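Local coordinates for protein PT26-6P (Thermococcus sp., PDB 2WB7) that is of unknown function but is encoded by a family of euryarchaeal mobile elements and combines immunoglobulin-like domains with a helical domain, at residues 3-8 and 398-403; 22-27 and 335-340; 431-436 and 446-451. One frame throughout, in Å; residues are numbered along the deposited sequence.

Contact 1: 3-8 and 398-403; sequences ATINDD and NLIDLY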
loop_
_atom_site.group_PDB
_atom_site.type_symbol
_atom_site.label_atom_id
_atom_site.label_comp_id
_atom_site.label_asym_id
_atom_site.label_seq_id
_atom_site.Cartn_x
_atom_site.Cartn_y
_atom_site.Cartn_z
ATOM N N ALA A 3 20.416 -3.318 27.559
ATOM C CA ALA A 3 19.905 -4.269 26.594
ATOM C C ALA A 3 19.244 -5.419 27.328
ATOM O O ALA A 3 18.250 -5.980 26.890
ATOM C CB ALA A 3 21.042 -4.801 25.741
ATOM N N THR A 4 19.808 -5.765 28.464
ATOM C CA THR A 4 19.500 -7.028 29.066
ATOM C C THR A 4 18.181 -7.022 29.843
ATOM O O THR A 4 17.382 -7.955 29.735
ATOM C CB THR A 4 20.692 -7.492 29.903
ATOM O OG1 THR A 4 20.416 -8.777 30.461
ATOM C CG2 THR A 4 21.012 -6.467 31.009
ATOM N N ILE A 5 17.918 -5.964 30.597
ATOM C CA ILE A 5 16.647 -5.867 31.317
ATOM C C ILE A 5 15.531 -5.192 30.515
ATOM O O ILE A 5 14.390 -5.643 30.541
ATOM C CB ILE A 5 16.830 -5.132 32.652
ATOM C CG1 ILE A 5 17.804 -5.915 33.524
ATOM C CG2 ILE A 5 15.486 -4.923 33.360
ATOM C CD1 ILE A 5 17.992 -5.309 34.873
ATOM N N ASN A 6 15.881 -4.122 29.802
ATOM C CA ASN A 6 14.930 -3.303 29.051
ATOM C C ASN A 6 14.795 -3.656 27.582
ATOM O O ASN A 6 13.821 -3.286 26.934
ATOM C CB ASN A 6 15.331 -1.838 29.142
ATOM C CG ASN A 6 14.776 -1.173 30.369
ATOM O OD1 ASN A 6 14.886 -1.696 31.487
ATOM N ND2 ASN A 6 14.154 -0.011 30.174
ATOM N N ASP A 7 15.800 -4.334 27.047
ATOM C CA ASP A 7 15.818 -4.659 25.636
ATOM C C ASP A 7 15.842 -3.396 24.775
ATOM O O ASP A 7 15.200 -3.328 23.740
ATOM C CB ASP A 7 14.625 -5.540 25.309
ATOM C CG ASP A 7 14.468 -6.675 26.299
ATOM O OD1 ASP A 7 15.296 -7.612 26.281
ATOM O OD2 ASP A 7 13.523 -6.628 27.109
ATOM N N ASP A 8 16.613 -2.402 25.205
ATOM C CA ASP A 8 16.861 -1.208 24.408
ATOM C C ASP A 8 17.716 -1.504 23.182
ATOM O O ASP A 8 18.000 -0.617 22.391
ATOM C CB ASP A 8 17.544 -0.142 25.254
ATOM C CG ASP A 8 16.602 0.493 26.263
ATOM O OD1 ASP A 8 15.508 0.930 25.833
ATOM O OD2 ASP A 8 16.947 0.561 27.478
ATOM N N ASN A 398 17.229 -9.656 39.354
ATOM C CA ASN A 398 17.711 -10.393 40.526
ATOM C C ASN A 398 19.009 -11.116 40.203
ATOM O O ASN A 398 19.984 -11.050 40.956
ATOM C CB ASN A 398 16.710 -11.443 41.012
ATOM C CG ASN A 398 15.319 -10.887 41.248
ATOM O OD1 ASN A 398 15.127 -9.786 41.781
ATOM N ND2 ASN A 398 14.324 -11.678 40.869
ATOM N N LEU A 399 18.998 -11.827 39.079
ATOM C CA LEU A 399 20.120 -12.648 38.667
ATOM C C LEU A 399 21.381 -11.793 38.582
ATOM O O LEU A 399 22.419 -12.144 39.136
ATOM C CB LEU A 399 19.803 -13.295 37.324
ATOM C CG LEU A 399 20.333 -14.690 36.982
ATOM C CD1 LEU A 399 20.325 -15.615 38.175
ATOM C CD2 LEU A 399 19.502 -15.276 35.844
ATOM N N ILE A 400 21.283 -10.647 37.917
ATOM C CA ILE A 400 22.429 -9.756 37.811
ATOM C C ILE A 400 22.901 -9.308 39.183
ATOM O O ILE A 400 24.096 -9.168 39.421
ATOM C CB ILE A 400 22.121 -8.511 36.962
ATOM C CG1 ILE A 400 21.812 -8.918 35.515
ATOM C CG2 ILE A 400 23.298 -7.520 37.022
ATOM C CD1 ILE A 400 21.297 -7.784 34.625
ATOM N N ASP A 401 21.960 -9.082 40.087
ATOM C CA ASP A 401 22.306 -8.632 41.421
ATOM C C ASP A 401 23.051 -9.726 42.149
ATOM O O ASP A 401 24.053 -9.481 42.810
ATOM C CB ASP A 401 21.059 -8.198 42.177
ATOM C CG ASP A 401 20.522 -6.869 41.661
ATOM O OD1 ASP A 401 21.326 -6.107 41.071
ATOM O OD2 ASP A 401 19.309 -6.581 41.822
ATOM N N LEU A 402 22.568 -10.946 42.002
ATOM C CA LEU A 402 23.293 -12.086 42.502
ATOM C C LEU A 402 24.728 -12.063 41.973
ATOM O O LEU A 402 25.675 -12.235 42.729
ATOM C CB LEU A 402 22.591 -13.375 42.101
ATOM C CG LEU A 402 21.188 -13.525 42.675
ATOM C CD1 LEU A 402 20.566 -14.842 42.241
ATOM C CD2 LEU A 402 21.282 -13.455 44.176
ATOM N N TYR A 403 24.902 -11.842 40.678
ATOM C CA TYR A 403 26.252 -11.852 40.137
ATOM C C TYR A 403 27.138 -10.906 40.945
ATOM O O TYR A 403 28.222 -11.289 41.378
ATOM C CB TYR A 403 26.282 -11.491 38.648
ATOM C CG TYR A 403 27.683 -11.486 38.053
ATOM C CD1 TYR A 403 28.228 -12.645 37.494
ATOM C CD2 TYR A 403 28.464 -10.326 38.051
ATOM C CE1 TYR A 403 29.505 -12.655 36.944
ATOM C CE2 TYR A 403 29.749 -10.329 37.508
ATOM C CZ TYR A 403 30.261 -11.498 36.959
ATOM O OH TYR A 403 31.528 -11.508 36.409
#

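Contact 2: 22-27 and 335-340; sequences QAAHKA and PTFFGL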
loop_
_atom_site.group_PDB
_atom_site.type_symbol
_atom_site.label_atom_id
_atom_site.label_comp_id
_atom_site.label_asym_id
_atom_site.label_seq_id
_atom_site.Cartn_x
_atom_site.Cartn_y
_atom_site.Cartn_z
ATOM N N GLN A 22 4.163 13.725 13.175
ATOM C CA GLN A 22 5.192 14.086 12.214
ATOM C C GLN A 22 5.825 12.883 11.530
ATOM O O GLN A 22 6.162 12.962 10.339
ATOM C CB GLN A 22 6.262 14.993 12.818
ATOM C CG GLN A 22 5.811 16.454 12.970
ATOM C CD GLN A 22 4.743 16.906 11.935
ATOM O OE1 GLN A 22 5.048 17.226 10.764
ATOM N NE2 GLN A 22 3.482 16.967 12.392
ATOM N N ALA A 23 6.008 11.776 12.253
ATOM C CA ALA A 23 6.533 10.564 11.595
ATOM C C ALA A 23 5.557 10.045 10.533
ATOM O O ALA A 23 5.966 9.631 9.453
ATOM C CB ALA A 23 6.856 9.476 12.602
ATOM N N ALA A 24 4.268 10.069 10.845
ATOM C CA ALA A 24 3.245 9.722 9.867
ATOM C C ALA A 24 3.341 10.574 8.597
ATOM O O ALA A 24 3.342 10.045 7.479
ATOM C CB ALA A 24 1.847 9.841 10.481
ATOM N N HIS A 25 3.412 11.892 8.778
ATOM C CA HIS A 25 3.513 12.811 7.652
ATOM C C HIS A 25 4.741 12.473 6.815
ATOM O O HIS A 25 4.641 12.295 5.597
ATOM C CB HIS A 25 3.518 14.262 8.133
ATOM C CG HIS A 25 2.169 14.751 8.552
ATOM N ND1 HIS A 25 1.958 15.454 9.718
ATOM C CD2 HIS A 25 0.950 14.617 7.969
ATOM C CE1 HIS A 25 0.671 15.744 9.831
ATOM N NE2 HIS A 25 0.037 15.250 8.783
ATOM N N LYS A 26 5.881 12.329 7.488
ATOM C CA LYS A 26 7.130 11.914 6.851
ATOM C C LYS A 26 6.952 10.672 6.002
ATOM O O LYS A 26 7.373 10.640 4.851
ATOM C CB LYS A 26 8.189 11.619 7.913
ATOM C CG LYS A 26 8.937 12.823 8.378
ATOM C CD LYS A 26 9.876 13.234 7.277
ATOM C CE LYS A 26 10.820 12.099 6.984
ATOM N NZ LYS A 26 11.531 11.749 8.234
ATOM N N ALA A 27 6.339 9.642 6.586
ATOM C CA ALA A 27 6.160 8.378 5.908
ATOM C C ALA A 27 5.343 8.611 4.653
ATOM O O ALA A 27 5.664 8.093 3.579
ATOM C CB ALA A 27 5.463 7.404 6.824
ATOM N N PRO A 335 -4.540 15.930 4.677
ATOM C CA PRO A 335 -4.301 14.699 5.436
ATOM C C PRO A 335 -5.184 14.676 6.671
ATOM O O PRO A 335 -5.389 15.704 7.299
ATOM C CB PRO A 335 -2.827 14.816 5.839
ATOM C CG PRO A 335 -2.225 15.673 4.777
ATOM C CD PRO A 335 -3.295 16.661 4.398
ATOM N N THR A 336 -5.725 13.524 7.014
ATOM C CA THR A 336 -6.565 13.454 8.180
ATOM C C THR A 336 -6.328 12.174 8.922
ATOM O O THR A 336 -6.112 11.124 8.321
ATOM C CB THR A 336 -8.022 13.494 7.796
ATOM O OG1 THR A 336 -8.176 14.400 6.707
ATOM C CG2 THR A 336 -8.871 13.938 8.984
ATOM N N PHE A 337 -6.392 12.277 10.240
ATOM C CA PHE A 337 -6.110 11.156 11.107
ATOM C C PHE A 337 -7.393 10.555 11.626
ATOM O O PHE A 337 -8.351 11.259 11.907
ATOM C CB PHE A 337 -5.276 11.608 12.289
ATOM C CG PHE A 337 -3.843 11.850 11.962
ATOM C CD1 PHE A 337 -2.947 10.791 11.932
ATOM C CD2 PHE A 337 -3.378 13.140 11.715
ATOM C CE1 PHE A 337 -1.617 11.008 11.651
ATOM C CE2 PHE A 337 -2.043 13.369 11.434
ATOM C CZ PHE A 337 -1.162 12.296 11.395
ATOM N N PHE A 338 -7.386 9.241 11.765
ATOM C CA PHE A 338 -8.528 8.518 12.264
ATOM C C PHE A 338 -7.991 7.518 13.258
ATOM O O PHE A 338 -6.962 6.891 13.019
ATOM C CB PHE A 338 -9.242 7.809 11.113
ATOM C CG PHE A 338 -9.745 8.750 10.049
ATOM C CD1 PHE A 338 -8.929 9.136 8.999
ATOM C CD2 PHE A 338 -11.026 9.272 10.115
ATOM C CE1 PHE A 338 -9.391 10.009 8.028
ATOM C CE2 PHE A 338 -11.491 10.151 9.143
ATOM C CZ PHE A 338 -10.676 10.513 8.099
ATOM N N GLY A 339 -8.663 7.387 14.390
ATOM C CA GLY A 339 -8.218 6.470 15.424
ATOM C C GLY A 339 -9.052 5.219 15.474
ATOM O O GLY A 339 -10.203 5.216 15.058
ATOM N N LEU A 340 -8.458 4.139 15.963
ATOM C CA LEU A 340 -9.186 2.902 16.228
ATOM C C LEU A 340 -8.547 2.294 17.435
ATOM O O LEU A 340 -7.338 2.190 17.504
ATOM C CB LEU A 340 -9.080 1.911 15.073
ATOM C CG LEU A 340 -9.838 0.606 15.309
ATOM C CD1 LEU A 340 -11.257 0.892 15.745
ATOM C CD2 LEU A 340 -9.832 -0.237 14.070
#

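Contact 3: 431-436 and 446-451; sequences QLLAKA and EYAQGA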
loop_
_atom_site.group_PDB
_atom_site.type_symbol
_atom_site.label_atom_id
_atom_site.label_comp_id
_atom_site.label_asym_id
_atom_site.label_seq_id
_atom_site.Cartn_x
_atom_site.Cartn_y
_atom_site.Cartn_z
ATOM N N GLN A 431 4.784 -30.716 20.773
ATOM C CA GLN A 431 3.410 -31.113 20.495
ATOM C C GLN A 431 2.930 -30.475 19.209
ATOM O O GLN A 431 2.174 -31.071 18.441
ATOM C CB GLN A 431 2.500 -30.735 21.653
ATOM C CG GLN A 431 2.550 -31.764 22.770
ATOM C CD GLN A 431 1.881 -31.301 24.064
ATOM O OE1 GLN A 431 1.801 -32.063 25.038
ATOM N NE2 GLN A 431 1.391 -30.056 24.081
ATOM N N LEU A 432 3.378 -29.254 18.977
ATOM C CA LEU A 432 3.059 -28.567 17.750
ATOM C C LEU A 432 3.744 -29.246 16.586
ATOM O O LEU A 432 3.143 -29.403 15.534
ATOM C CB LEU A 432 3.524 -27.122 17.816
ATOM C CG LEU A 432 2.674 -26.178 18.647
ATOM C CD1 LEU A 432 3.312 -24.801 18.563
ATOM C CD2 LEU A 432 1.223 -26.143 18.187
ATOM N N LEU A 433 5.008 -29.623 16.772
ATOM C CA LEU A 433 5.736 -30.316 15.734
ATOM C C LEU A 433 4.960 -31.560 15.357
ATOM O O LEU A 433 4.928 -31.965 14.204
ATOM C CB LEU A 433 7.119 -30.718 16.217
ATOM C CG LEU A 433 8.021 -31.328 15.138
ATOM C CD1 LEU A 433 8.006 -30.488 13.884
ATOM C CD2 LEU A 433 9.451 -31.462 15.644
ATOM N N ALA A 434 4.322 -32.166 16.339
ATOM C CA ALA A 434 3.617 -33.398 16.108
ATOM C C ALA A 434 2.442 -33.139 15.179
ATOM O O ALA A 434 2.359 -33.743 14.108
ATOM C CB ALA A 434 3.148 -33.985 17.422
ATOM N N LYS A 435 1.540 -32.248 15.595
ATOM C CA LYS A 435 0.382 -31.908 14.793
ATOM C C LYS A 435 0.806 -31.450 13.409
ATOM O O LYS A 435 0.197 -31.832 12.410
ATOM C CB LYS A 435 -0.439 -30.812 15.453
ATOM C CG LYS A 435 -0.873 -31.141 16.859
ATOM C CD LYS A 435 -2.099 -30.319 17.271
ATOM C CE LYS A 435 -2.367 -30.435 18.782
ATOM N NZ LYS A 435 -3.754 -29.963 19.133
ATOM N N ALA A 436 1.854 -30.633 13.350
ATOM C CA ALA A 436 2.327 -30.104 12.080
ATOM C C ALA A 436 2.725 -31.238 11.132
ATOM O O ALA A 436 2.369 -31.231 9.953
ATOM C CB ALA A 436 3.495 -29.140 12.290
ATOM N N GLU A 446 8.237 -26.390 10.023
ATOM C CA GLU A 446 9.437 -25.603 10.108
ATOM C C GLU A 446 9.426 -24.651 11.294
ATOM O O GLU A 446 10.447 -24.451 11.942
ATOM C CB GLU A 446 9.632 -24.829 8.828
ATOM C CG GLU A 446 9.871 -25.719 7.632
ATOM C CD GLU A 446 10.722 -25.014 6.604
ATOM O OE1 GLU A 446 10.616 -25.356 5.396
ATOM O OE2 GLU A 446 11.484 -24.101 7.026
ATOM N N TYR A 447 8.268 -24.066 11.580
ATOM C CA TYR A 447 8.158 -23.118 12.676
ATOM C C TYR A 447 8.344 -23.825 14.006
ATOM O O TYR A 447 9.204 -23.435 14.817
ATOM C CB TYR A 447 6.811 -22.395 12.658
ATOM C CG TYR A 447 6.574 -21.611 11.391
ATOM C CD1 TYR A 447 5.285 -21.313 10.962
ATOM C CD2 TYR A 447 7.637 -21.212 10.592
ATOM C CE1 TYR A 447 5.068 -20.609 9.796
ATOM C CE2 TYR A 447 7.428 -20.516 9.425
ATOM C CZ TYR A 447 6.140 -20.220 9.036
ATOM O OH TYR A 447 5.921 -19.527 7.879
ATOM N N ALA A 448 7.547 -24.868 14.216
ATOM C CA ALA A 448 7.602 -25.617 15.461
ATOM C C ALA A 448 9.022 -26.134 15.732
ATOM O O ALA A 448 9.513 -26.070 16.856
ATOM C CB ALA A 448 6.571 -26.742 15.473
ATOM N N GLN A 449 9.708 -26.603 14.703
ATOM C CA GLN A 449 11.087 -27.009 14.913
ATOM C C GLN A 449 11.944 -25.786 15.267
ATOM O O GLN A 449 12.829 -25.871 16.127
ATOM C CB GLN A 449 11.651 -27.729 13.683
ATOM C CG GLN A 449 13.035 -28.368 13.894
ATOM C CD GLN A 449 13.064 -29.335 15.077
ATOM O OE1 GLN A 449 12.233 -30.242 15.180
ATOM N NE2 GLN A 449 14.028 -29.143 15.977
ATOM N N GLY A 450 11.682 -24.660 14.599
ATOM C CA GLY A 450 12.401 -23.435 14.879
ATOM C C GLY A 450 12.260 -23.071 16.343
ATOM O O GLY A 450 13.231 -22.697 16.999
ATOM N N ALA A 451 11.045 -23.180 16.866
ATOM C CA ALA A 451 10.810 -22.885 18.265
ATOM C C ALA A 451 11.700 -23.781 19.104
ATOM O O ALA A 451 12.390 -23.322 20.008
ATOM C CB ALA A 451 9.353 -23.105 18.621
#

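Contact 1: 3-8 and 398-403
T4 and I5 receive the end of I400, a single methyl from helix 393-404 that carries the contact. CD1 of I400 stands 3.9 Å from CG2 of T4, the two side chains meeting tip to tip, and 4.1 Å from CG1 of I5, whose chain it crosses at a slant. The I400 chain is stretched out, with CD1 anti to CA about the second torsion (chi2 172°), which carries its methyl well off the helix backbone. A long, branched aliphatic residue suits this place, because the backbones stay far apart: the CA atoms of I5 and I400 are 9.5 Å from each other. In the fold, this is the N-terminal segment leaning on the helical domain, and the tight side is the one toward helix 471-499, where L475 touches both T4 and I400; both are buried. Threonine fits there by giving its methyl to the apolar patch. I5 marks the looser side, being partly exposed and flanked by D393 and K397 as well as V396. Farther round the turn, D7, which does not reach I400, has its carboxylate in salt bridges with K482, K483 and K241, so the segment is also tied down by charge.

Contact 2: 22-27 and 335-340
A24 and H25 lie on a helix that passes over the start of strand 336-343, and the backbones keep well apart: the CA atoms of A24 and F337 are 9.5 Å from each other, those of H25 and P335 8.3 Å. Side chains bridge the distance. With CG anti to its carbonyl carbon (chi1 -76°), F337 swings its ring toward the helix, presenting CE1 to CB of A24 at 3.8 Å, with the methyl at the ring edge and in its plane. A small residue suits A24, since the phenyl ring supplies the bulk. Beside it, F337 and H25 form an offset edge-to-face pair, the planes at 70° and the centroids 5.5 Å apart. The phenyl edge is aimed at the imidazole face, and CZ lies over that face. Strand 336-343 is an outermost strand of the eight-stranded antiparallel sheet in the second immunoglobulin-like domain, and helix 21-34 packs across it, H25 also touching L287 on adjacent strand 281-290 and A24 touching I269 on 266-272, one strand further in. F337 additionally makes a cation-pi contact with K285. Replacing F337 by a serine would probably open a gap beneath A24 and strip the H25 face of its aromatic partner. P335, just ahead of the strand, approaches H25 otherwise: its CB meets NE2 at 4.1 Å, at the imidazole edge and near the ring plane, where the compact pyrrolidine ring fits alongside.

Contact 3: 431-436 and 446-451
A448 and L433 bury the largest areas here, and their CA atoms come within 5.1 Å of each other. The alanine methyl is directed at the opposing backbone as much as at side chains: CB of A448 lies 3.5 Å from N of L433 and 3.9 Å from CB of L432. Alanine suits the place, since its lone methyl lets the two backbones come this close. The result is a closely packed antiparallel helical hairpin, in which helices 408-438 and 442-465, joined by a short turn, approach to 8.3 Å between the axes of the two segments, with their directions at 163°. L433 lies beside A448, CB to CB 4.1 Å; its CG, anti to the backbone N (chi1 -174°), sends the branched end along helix 442-465, where it also touches I445 and I452. Leucine suits a position that must fill the flank of the interface. Q449 closes that flank: its chain, bent at chi2 (55°), crosses L433 obliquely, bringing the amide end near CD2, while NE2 is hydrogen-bonded to D453 of its own helix. A buried A451, one turn on from A448, packs against Y491 and V492 of helix 471-499.

The three contacts are separate and tie different parts of an elongated molecule, with no known active site or ligand. Contacts 1 and 3 both involve the helical domain, on helices 393-404 and 408-438 that follow one another in the chain; their centres are 30 Å apart and their nearest atoms about 17 Å. Contact 2 sets helix 21-34 against the sheet of the second immunoglobulin-like domain, with centres 36 Å from contact 1 and 39 Å from contact 3. Along the chain it is nested within the loop that contact 1 closes, so the N-terminal region meets first the helical domain and then that sheet. Contact 3, by comparison, is local, its segments only ten residues apart.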